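Local coordinates for protein homoserine dehydrogenase (Thermoplasma acidophilum, PDB 3ING) that probably catalyses the NADPH-dependent reduction of aspartate semialdehyde to homoserine, a shared step of threonine and methionine biosynthesis, at residues S172-Y177 with K198-S203; V178-A183 with I280-L285; N210-A215 with V235-V240. All blocks are in the same frame, centred on the assembly; numbering follows the deposited sequence. Where two conformers were deposited one is given.

Contact 1: S172-Y177 with K198-S203; sequences SSTINY and KGIAES. With NDP (NADPH dihydro-nicotinamide-adenine-dinucleotide phosphate), chain C.
Ile200 and Thr174 make the dense half of this contact, in which the first turn of a helix meets the loop that carries part of the NADPH site. The side chain of Ile200 leaves its backbone with CG1 between N and the carbonyl carbon (chi1 62°), a placing that sends CD1 out over the helix start. There CD1 rests against Ser173 CB at 3.8 Å and, less closely, meets Tyr177 CB. Beside it, Thr174 OG1 presses on CG1 of Ile200 at 3.4 Å and on the CA of Ala201. A single water ties the backbones together, accepting from Thr174 N and donating to Ile200 O at 2.9 Å.

Toward the partly exposed side the packing thins to one pair. Lys198 lays CE over a face of the Tyr177 ring, 4.2 Å from the ring centroid, while its NZ makes an off-centre cation-pi contact at 4.0 Å from the same centroid. The ammonium also forms a salt bridge with Asp283, so the ring shares a charge that is already paired.

On its far side the loop faces the cofactor. Gly199 ends helix 188-198 as the C-prime residue of a Schellman motif, and its O accepts from the nicotinamide N7N of NADPH at 2.9 Å. Glu202 OE2 takes the hydroxyl O2D of the ribose, and Ser203 OG donates to the phosphate oxygen O2A, both at 2.7 Å.

Around this core, Ala195 of helix 188-198 touches both Thr174 and Ile200, Asp208 of helix 206-209 lies against Thr174 and Ala201, and strand 249-258 meets Ile175 and Asn176 through Leu251 and Arg250.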
loop_
_atom_site.group_PDB
_atom_site.type_symbol
_atom_site.label_atom_id
_atom_site.label_comp_id
_atom_site.label_asym_id
_atom_site.label_seq_id
_atom_site.Cartn_x
_atom_site.Cartn_y
_atom_site.Cartn_z
ATOM N N SER A 172 -16.900 -2.032 -6.369
ATOM C CA SER A 172 -18.211 -2.503 -5.863
ATOM C C SER A 172 -18.336 -3.918 -6.437
ATOM O O SER A 172 -18.465 -4.095 -7.634
ATOM C CB SER A 172 -19.356 -1.571 -6.315
ATOM O OG SER A 172 -20.646 -1.932 -5.792
ATOM N N SER A 173 -18.280 -4.907 -5.553
ATOM C CA SER A 173 -18.225 -6.313 -5.949
ATOM C C SER A 173 -19.471 -6.824 -6.643
ATOM O O SER A 173 -19.452 -7.112 -7.865
ATOM C CB SER A 173 -17.967 -7.185 -4.733
ATOM O OG SER A 173 -16.691 -6.964 -4.192
ATOM N N THR A 174 -20.561 -6.911 -5.878
ATOM C CA THR A 174 -21.777 -7.600 -6.354
ATOM C C THR A 174 -22.269 -7.124 -7.730
ATOM O O THR A 174 -22.555 -7.952 -8.609
ATOM C CB THR A 174 -22.894 -7.589 -5.287
ATOM O OG1 THR A 174 -22.430 -8.294 -4.152
ATOM C CG2 THR A 174 -24.219 -8.268 -5.816
ATOM N N ILE A 175 -22.314 -5.811 -7.953
ATOM C CA ILE A 175 -22.778 -5.302 -9.268
ATOM C C ILE A 175 -21.853 -5.790 -10.371
ATOM O O ILE A 175 -22.291 -6.164 -11.448
ATOM C CB ILE A 175 -22.947 -3.747 -9.274
ATOM C CG1 ILE A 175 -23.668 -3.276 -10.552
ATOM C CG2 ILE A 175 -21.610 -3.035 -9.016
ATOM C CD1 ILE A 175 -24.317 -1.882 -10.465
ATOM N N ASN A 176 -20.560 -5.853 -10.093
ATOM C CA ASN A 176 -19.623 -6.286 -11.101
ATOM C C ASN A 176 -19.710 -7.794 -11.381
ATOM O O ASN A 176 -19.664 -8.247 -12.517
ATOM C CB ASN A 176 -18.213 -5.832 -10.730
ATOM C CG ASN A 176 -17.885 -4.492 -11.326
ATOM O OD1 ASN A 176 -17.711 -4.384 -12.548
ATOM N ND2 ASN A 176 -17.842 -3.439 -10.481
ATOM N N TYR A 177 -19.882 -8.557 -10.313
ATOM C CA TYR A 177 -20.039 -9.995 -10.373
ATOM C C TYR A 177 -21.281 -10.295 -11.167
ATOM O O TYR A 177 -21.306 -11.206 -12.043
ATOM C CB TYR A 177 -20.168 -10.503 -8.932
ATOM C CG TYR A 177 -20.108 -11.989 -8.725
ATOM C CD1 TYR A 177 -18.928 -12.676 -8.909
ATOM C CD2 TYR A 177 -21.215 -12.701 -8.275
ATOM C CE1 TYR A 177 -18.850 -14.048 -8.696
ATOM C CE2 TYR A 177 -21.146 -14.062 -8.062
ATOM C CZ TYR A 177 -19.951 -14.728 -8.268
ATOM O OH TYR A 177 -19.805 -16.074 -8.028
ATOM N N LYS A 198 -20.884 -16.239 -1.306
ATOM C CA LYS A 198 -19.581 -15.651 -1.083
ATOM C C LYS A 198 -19.551 -14.668 0.088
ATOM O O LYS A 198 -18.506 -14.465 0.723
ATOM C CB LYS A 198 -19.107 -14.899 -2.335
ATOM C CG LYS A 198 -18.771 -15.760 -3.522
ATOM C CD LYS A 198 -17.676 -15.118 -4.439
ATOM C CE LYS A 198 -17.954 -13.664 -4.836
ATOM N NZ LYS A 198 -17.016 -13.156 -5.950
ATOM N N GLY A 199 -20.689 -14.051 0.368
ATOM C CA GLY A 199 -20.800 -13.117 1.475
ATOM C C GLY A 199 -20.567 -11.678 1.094
ATOM O O GLY A 199 -20.408 -10.854 1.991
ATOM N N ILE A 200 -20.605 -11.369 -0.208
ATOM C CA ILE A 200 -20.294 -10.036 -0.714
ATOM C C ILE A 200 -21.530 -9.145 -0.948
ATOM O O ILE A 200 -21.370 -7.969 -1.130
ATOM C CB ILE A 200 -19.471 -10.058 -2.060
ATOM C CG1 ILE A 200 -20.256 -10.731 -3.183
ATOM C CG2 ILE A 200 -18.038 -10.710 -1.851
ATOM C CD1 ILE A 200 -19.666 -10.601 -4.665
ATOM N N ALA A 201 -22.733 -9.690 -0.980
ATOM C CA ALA A 201 -23.935 -8.893 -1.253
ATOM C C ALA A 201 -24.263 -8.032 -0.048
ATOM O O ALA A 201 -24.068 -8.460 1.089
ATOM C CB ALA A 201 -25.105 -9.805 -1.545
ATOM N N GLU A 202 -24.797 -6.838 -0.296
ATOM C CA GLU A 202 -25.233 -5.950 0.747
ATOM C C GLU A 202 -26.442 -6.526 1.443
ATOM O O GLU A 202 -27.220 -7.271 0.841
ATOM C CB GLU A 202 -25.611 -4.604 0.137
ATOM C CG GLU A 202 -24.412 -3.778 -0.269
ATOM C CD GLU A 202 -23.773 -3.131 0.921
ATOM O OE1 GLU A 202 -24.241 -2.041 1.339
ATOM O OE2 GLU A 202 -22.807 -3.729 1.448
ATOM N N SER A 203 -26.606 -6.145 2.712
ATOM C CA SER A 203 -27.732 -6.528 3.537
ATOM C C SER A 203 -29.046 -6.168 2.839
ATOM O O SER A 203 -30.084 -6.825 3.059
ATOM C CB SER A 203 -27.625 -5.848 4.914
ATOM O OG SER A 203 -26.404 -6.216 5.536
HETATM P PA NDP C . -24.524 -8.486 7.662
HETATM O O1A NDP C . -24.040 -9.851 7.383
HETATM O O2A NDP C . -25.941 -8.204 7.331
HETATM O O5B NDP C . -24.322 -8.129 9.219
HETATM C C5B NDP C . -24.781 -6.952 9.853
HETATM C C4B NDP C . -24.634 -7.076 11.362
HETATM O O4B NDP C . -25.173 -5.961 12.024
HETATM C C3B NDP C . -25.433 -8.260 11.922
HETATM O O3B NDP C . -24.866 -8.726 13.136
HETATM C C2B NDP C . -26.772 -7.659 12.184
HETATM O O2B NDP C . -27.536 -8.341 13.138
HETATM C C1B NDP C . -26.337 -6.336 12.757
HETATM N N9A NDP C . -27.319 -5.264 12.656
HETATM C C8A NDP C . -28.287 -5.019 11.722
HETATM N N7A NDP C . -28.896 -3.838 12.056
HETATM C C5A NDP C . -28.316 -3.362 13.167
HETATM C C6A NDP C . -28.587 -2.223 13.898
HETATM N N6A NDP C . -29.325 -1.247 13.377
HETATM N N1A NDP C . -27.803 -2.022 14.978
HETATM C C2A NDP C . -26.825 -2.904 15.389
HETATM N N3A NDP C . -26.535 -4.046 14.665
HETATM C C4A NDP C . -27.311 -4.231 13.558
HETATM O O3 NDP C . -23.586 -7.415 6.916
HETATM P PN NDP C . -22.062 -7.637 6.454
HETATM O O1N NDP C . -22.048 -8.399 5.169
HETATM O O2N NDP C . -21.318 -8.156 7.643
HETATM O O5D NDP C . -21.568 -6.130 6.109
HETATM C C5D NDP C . -21.412 -5.272 7.240
HETATM C C4D NDP C . -20.973 -3.893 6.759
HETATM O O4D NDP C . -19.742 -4.045 6.090
HETATM C C3D NDP C . -21.906 -3.263 5.760
HETATM O O3D NDP C . -22.154 -1.876 6.019
HETATM C C2D NDP C . -21.226 -3.485 4.423
HETATM O O2D NDP C . -21.564 -2.515 3.468
HETATM C C1D NDP C . -19.769 -3.415 4.819
HETATM N N1N NDP C . -18.873 -4.058 3.875
HETATM C C2N NDP C . -19.058 -5.380 3.563
HETATM C C3N NDP C . -18.357 -6.004 2.541
HETATM C C7N NDP C . -18.505 -7.466 2.360
HETATM O O7N NDP C . -17.376 -8.142 1.954
HETATM N N7N NDP C . -19.614 -8.116 2.688
HETATM C C4N NDP C . -17.108 -5.361 1.947
HETATM C C5N NDP C . -16.977 -3.929 2.385
HETATM C C6N NDP C . -17.831 -3.354 3.323
HETATM P P2B NDP C . -27.871 -9.906 13.048
HETATM O O1X NDP C . -28.876 -10.021 14.161
HETATM O O2X NDP C . -26.596 -10.798 13.115
HETATM O O3X NDP C . -28.505 -10.060 11.701
HETATM O O HOH W 1 -21.483 -5.734 -2.988
#

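Contact 2: V178-A183 with I280-L285; sequences VIRNMA and IGMDGL. With EDO (1,2-ethanediol), chain F.
Arg180 and Met282, a selenomethionine in this crystal, bury the most surface where helix 173-183 meets a type I beta turn, Gly281 to Gly284, leading into strand 286-291 of the antiparallel sheet. The two side chains run antiparallel past one another: SE of Met282 reaches back to Arg180 CB at 3.9 Å, while the guanidinium travels out to the turn, one face lying over Met282 CA. A bend in the arginine chain at chi3 (66°) turns NH1 to Ile280 O, which it grips at 3.1 Å with an N-H...O angle of 156°. NH2 holds a water in the guanidinium plane at 2.9 Å. An ethanediol molecule, probably from the crystallisation liquor, sits by the turn and takes a weak bond from NH1 through its O1. A leucine in place of Arg180 would probably leave Ile280 O without its NH1 donor and Met282 CA without the flat group that covers it. Asn181 adds the third patch. Its ND2, which also donates to Tyr177 O one turn back in the helix, lies against the methionine end, 3.3 Å from SE of Met282 and 3.8 Å from its CE.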
loop_
_atom_site.group_PDB
_atom_site.type_symbol
_atom_site.label_atom_id
_atom_site.label_comp_id
_atom_site.label_asym_id
_atom_site.label_seq_id
_atom_site.Cartn_x
_atom_site.Cartn_y
_atom_site.Cartn_z
ATOM N N VAL A 178 -22.339 -9.534 -10.883
ATOM C CA VAL A 178 -23.633 -9.715 -11.600
ATOM C C VAL A 178 -23.485 -9.447 -13.079
ATOM O O VAL A 178 -23.881 -10.241 -13.898
ATOM C CB VAL A 178 -24.759 -8.806 -11.028
ATOM C CG1 VAL A 178 -25.910 -8.670 -12.007
ATOM C CG2 VAL A 178 -25.251 -9.364 -9.670
ATOM N N ILE A 179 -22.920 -8.307 -13.433
ATOM C CA ILE A 179 -22.708 -7.950 -14.844
ATOM C C ILE A 179 -21.863 -9.013 -15.544
ATOM O O ILE A 179 -22.207 -9.496 -16.612
ATOM C CB ILE A 179 -22.008 -6.545 -14.932
ATOM C CG1 ILE A 179 -22.978 -5.432 -14.511
ATOM C CG2 ILE A 179 -21.484 -6.263 -16.328
ATOM C CD1 ILE A 179 -22.297 -4.075 -14.326
ATOM N N ARG A 180 -20.750 -9.402 -14.929
ATOM C CA ARG A 180 -19.866 -10.382 -15.584
ATOM C C ARG A 180 -20.511 -11.754 -15.791
ATOM O O ARG A 180 -20.321 -12.404 -16.825
ATOM C CB ARG A 180 -18.570 -10.508 -14.803
ATOM C CG ARG A 180 -17.780 -9.218 -14.846
ATOM C CD ARG A 180 -16.482 -9.323 -14.110
ATOM N NE ARG A 180 -15.566 -10.257 -14.747
ATOM C CZ ARG A 180 -14.287 -10.412 -14.415
ATOM N NH1 ARG A 180 -13.739 -9.698 -13.455
ATOM N NH2 ARG A 180 -13.553 -11.278 -15.074
ATOM N N ASN A 181 -21.247 -12.201 -14.788
ATOM C CA ASN A 181 -21.898 -13.478 -14.840
ATOM C C ASN A 181 -23.119 -13.461 -15.755
ATOM O O ASN A 181 -23.399 -14.426 -16.444
ATOM C CB ASN A 181 -22.258 -13.934 -13.426
ATOM C CG ASN A 181 -21.092 -14.547 -12.727
ATOM O OD1 ASN A 181 -20.871 -15.742 -12.852
ATOM N ND2 ASN A 181 -20.260 -13.725 -12.092
HETATM N N MSE A 182 -23.885 -12.385 -15.727
HETATM C CA MSE A 182 -24.983 -12.273 -16.672
HETATM C C MSE A 182 -24.464 -12.189 -18.125
HETATM O O MSE A 182 -25.130 -12.675 -19.052
HETATM C CB MSE A 182 -25.889 -11.098 -16.303
HETATM C CG MSE A 182 -26.686 -11.441 -15.038
HETATM SE SE MSE A 182 -28.118 -10.237 -14.747
HETATM C CE MSE A 182 -29.209 -10.881 -16.112
ATOM N N ALA A 183 -23.285 -11.595 -18.330
ATOM C CA ALA A 183 -22.683 -11.584 -19.664
ATOM C C ALA A 183 -22.471 -13.035 -20.111
ATOM O O ALA A 183 -22.567 -13.308 -21.282
ATOM C CB ALA A 183 -21.360 -10.802 -19.700
ATOM N N ILE A 280 -8.187 -7.841 -13.351
ATOM C CA ILE A 280 -8.855 -8.229 -12.121
ATOM C C ILE A 280 -9.790 -9.407 -12.348
ATOM O O ILE A 280 -10.694 -9.374 -13.203
ATOM C CB ILE A 280 -9.581 -7.048 -11.494
ATOM C CG1 ILE A 280 -8.592 -5.907 -11.230
ATOM C CG2 ILE A 280 -10.305 -7.472 -10.181
ATOM C CD1 ILE A 280 -9.322 -4.552 -10.922
ATOM N N GLY A 281 -9.581 -10.442 -11.549
ATOM C CA GLY A 281 -10.314 -11.695 -11.688
ATOM C C GLY A 281 -11.740 -11.579 -11.196
ATOM O O GLY A 281 -12.131 -10.608 -10.533
HETATM N N MSE A 282 -12.516 -12.599 -11.539
HETATM C CA MSE A 282 -13.955 -12.666 -11.228
HETATM C C MSE A 282 -14.270 -12.390 -9.784
HETATM O O MSE A 282 -15.294 -11.799 -9.495
HETATM C CB MSE A 282 -14.480 -14.074 -11.562
HETATM C CG MSE A 282 -15.960 -14.288 -11.246
HETATM SE SE MSE A 282 -17.075 -13.118 -12.358
HETATM C CE MSE A 282 -17.021 -14.163 -14.054
ATOM N N ASP A 283 -13.421 -12.862 -8.875
ATOM C CA ASP A 283 -13.685 -12.704 -7.430
ATOM C C ASP A 283 -12.917 -11.571 -6.769
ATOM O O ASP A 283 -12.972 -11.408 -5.537
ATOM C CB ASP A 283 -13.337 -13.991 -6.694
ATOM C CG ASP A 283 -14.210 -15.139 -7.091
ATOM O OD1 ASP A 283 -15.432 -14.937 -7.154
ATOM O OD2 ASP A 283 -13.656 -16.215 -7.390
ATOM N N GLY A 284 -12.244 -10.757 -7.567
ATOM C CA GLY A 284 -11.402 -9.723 -6.998
ATOM C C GLY A 284 -11.894 -8.321 -7.251
ATOM O O GLY A 284 -12.860 -8.115 -7.997
ATOM N N LEU A 285 -11.183 -7.364 -6.654
ATOM C CA LEU A 285 -11.402 -5.927 -6.858
ATOM C C LEU A 285 -10.047 -5.259 -7.071
ATOM O O LEU A 285 -8.992 -5.872 -6.849
ATOM C CB LEU A 285 -12.105 -5.322 -5.642
ATOM C CG LEU A 285 -13.512 -5.834 -5.276
ATOM C CD1 LEU A 285 -14.048 -5.146 -3.962
ATOM C CD2 LEU A 285 -14.422 -5.543 -6.391
HETATM C C1 EDO F . -15.215 -8.074 -10.393
HETATM O O1 EDO F . -14.161 -8.916 -10.884
HETATM C C2 EDO F . -16.340 -8.894 -9.755
HETATM O O2 EDO F . -16.137 -8.989 -8.336
HETATM O O HOH W 2 -10.716 -12.008 -15.277
#

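Contact 3: N210-A215 with V235-V240; sequences NGLDAA and VEYSGV
Tyr237 lies against the N-terminal turn of helix 212-226, where an Asx turn and a glycine N-cap start the helix beside the extended segment 235-240. Backbone hydrogen bonds of Glu236 with Ala264 and Ser266 hold that segment along strand 261-270, so the contact ties the helix start to the antiparallel sheet. With chi1 at 68° the tyrosine ring is tucked between its own N and C, and one face comes down on Ala215 CB. That methyl sits 3.8 Å from the ring centroid, 24° off the normal, in a CH-pi contact toward the CG and CD1 rim. Asn210 O meets the ring edge in plane, 3.6 Å from Tyr237 CE2. Leu212 runs alongside, and its CG, anti to N (chi1 -169°), brings CD1 to 3.9 Å from Tyr237 OH. Val235 CG2 extends the apolar patch against Ala215 CB.

The CB bond of Asn210 points away from 235-240, and OD1 accepts from Leu212 N at 3.1 Å, closing the Asx turn. Gly211, with positive phi, lies so near that a CB would collide with Ser238 O. One water donates to both Gly211 O and Ser238 O, and Gly211 CA makes a CA-H...O contact with Ser238 O at 3.5 Å.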
loop_
_atom_site.group_PDB
_atom_site.type_symbol
_atom_site.label_atom_id
_atom_site.label_comp_id
_atom_site.label_asym_id
_atom_site.label_seq_id
_atom_site.Cartn_x
_atom_site.Cartn_y
_atom_site.Cartn_z
ATOM N N ASN A 210 -28.719 -1.334 -7.851
ATOM C CA ASN A 210 -29.011 -0.012 -8.410
ATOM C C ASN A 210 -27.774 0.877 -8.445
ATOM O O ASN A 210 -27.835 2.000 -8.909
ATOM C CB ASN A 210 -30.215 0.630 -7.764
ATOM C CG ASN A 210 -30.039 0.858 -6.322
ATOM O OD1 ASN A 210 -28.914 0.942 -5.840
ATOM N ND2 ASN A 210 -31.164 0.931 -5.589
ATOM N N GLY A 211 -26.623 0.326 -8.042
ATOM C CA GLY A 211 -25.359 1.069 -8.112
ATOM C C GLY A 211 -25.114 2.010 -6.932
ATOM O O GLY A 211 -24.120 2.748 -6.902
ATOM N N LEU A 212 -25.985 1.954 -5.935
ATOM C CA LEU A 212 -25.861 2.791 -4.736
ATOM C C LEU A 212 -24.628 2.440 -3.910
ATOM O O LEU A 212 -23.987 3.318 -3.364
ATOM C CB LEU A 212 -27.112 2.667 -3.873
ATOM C CG LEU A 212 -27.297 3.647 -2.712
ATOM C CD1 LEU A 212 -27.124 5.092 -3.165
ATOM C CD2 LEU A 212 -28.732 3.454 -2.084
ATOM N N ASP A 213 -24.279 1.166 -3.824
ATOM C CA ASP A 213 -23.040 0.773 -3.125
ATOM C C ASP A 213 -21.864 1.475 -3.787
ATOM O O ASP A 213 -21.030 2.069 -3.120
ATOM C CB ASP A 213 -22.855 -0.743 -3.152
ATOM C CG ASP A 213 -21.541 -1.206 -2.501
ATOM O OD1 ASP A 213 -21.406 -1.101 -1.274
ATOM O OD2 ASP A 213 -20.645 -1.708 -3.217
ATOM N N ALA A 214 -21.774 1.406 -5.107
ATOM C CA ALA A 214 -20.684 2.102 -5.797
ATOM C C ALA A 214 -20.720 3.615 -5.541
ATOM O O ALA A 214 -19.674 4.269 -5.389
ATOM C CB ALA A 214 -20.747 1.816 -7.306
ATOM N N ALA A 215 -21.925 4.179 -5.536
ATOM C CA ALA A 215 -22.088 5.608 -5.343
ATOM C C ALA A 215 -21.543 6.033 -4.000
ATOM O O ALA A 215 -20.859 7.028 -3.935
ATOM C CB ALA A 215 -23.537 6.052 -5.494
ATOM N N VAL A 235 -22.826 13.027 -6.809
ATOM C CA VAL A 235 -22.099 12.050 -7.605
ATOM C C VAL A 235 -23.042 11.441 -8.612
ATOM O O VAL A 235 -24.240 11.523 -8.441
ATOM C CB VAL A 235 -21.472 10.973 -6.731
ATOM C CG1 VAL A 235 -20.668 11.619 -5.572
ATOM C CG2 VAL A 235 -22.534 10.008 -6.180
ATOM N N GLU A 236 -22.495 10.854 -9.679
ATOM C CA GLU A 236 -23.302 10.212 -10.740
ATOM C C GLU A 236 -23.090 8.692 -10.635
ATOM O O GLU A 236 -21.956 8.226 -10.363
ATOM C CB GLU A 236 -22.875 10.723 -12.113
ATOM N N TYR A 237 -24.170 7.932 -10.778
ATOM C CA TYR A 237 -24.069 6.487 -10.723
ATOM C C TYR A 237 -25.154 5.801 -11.533
ATOM O O TYR A 237 -26.165 6.401 -11.840
ATOM C CB TYR A 237 -24.102 6.024 -9.270
ATOM C CG TYR A 237 -25.391 6.212 -8.512
ATOM C CD1 TYR A 237 -25.705 7.430 -7.913
ATOM C CD2 TYR A 237 -26.242 5.139 -8.293
ATOM C CE1 TYR A 237 -26.881 7.575 -7.192
ATOM C CE2 TYR A 237 -27.390 5.268 -7.553
ATOM C CZ TYR A 237 -27.704 6.486 -7.000
ATOM O OH TYR A 237 -28.855 6.613 -6.256
ATOM N N SER A 238 -24.917 4.537 -11.866
ATOM C CA SER A 238 -25.841 3.747 -12.652
ATOM C C SER A 238 -25.933 2.346 -12.047
ATOM O O SER A 238 -24.974 1.866 -11.455
ATOM C CB SER A 238 -25.346 3.571 -14.105
ATOM O OG SER A 238 -24.762 4.731 -14.664
ATOM N N GLY A 239 -27.042 1.668 -12.297
ATOM C CA GLY A 239 -27.243 0.319 -11.775
ATOM C C GLY A 239 -27.243 -0.625 -12.944
ATOM O O GLY A 239 -26.883 -0.255 -14.046
ATOM N N VAL A 240 -27.663 -1.855 -12.699
ATOM C CA VAL A 240 -27.787 -2.845 -13.753
ATOM C C VAL A 240 -29.102 -2.572 -14.484
ATOM O O VAL A 240 -30.042 -2.091 -13.887
ATOM C CB VAL A 240 -27.780 -4.260 -13.150
ATOM C CG1 VAL A 240 -26.483 -4.497 -12.359
ATOM C CG2 VAL A 240 -28.928 -4.417 -12.206
HETATM O O HOH W 3 -22.998 2.873 -9.570
#

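Overall arrangement
From the N terminus, the chain first completes the mixed sheet of the nucleotide-binding half; all three contacts follow in the C-terminal part of the chain. Contact 1 closes the short, mostly helical excursion from helix 173-183 through helix 188-198. Contact 3 comes next in series, closing the excursion that runs out along helix 212-226 and back. Contact 2 returns from beyond strand 261-270 to the same helix 173-183, so it crosses contact 1 and encloses contact 3. The salt bridge of Lys198 with Asp283 joins contacts 1 and 2, Ser172 OG meets Asp213 OD2 between contacts 1 and 3, and Val240 packs on Ile175, Val178 and Ile179, joining 235-240 to helix 173-183.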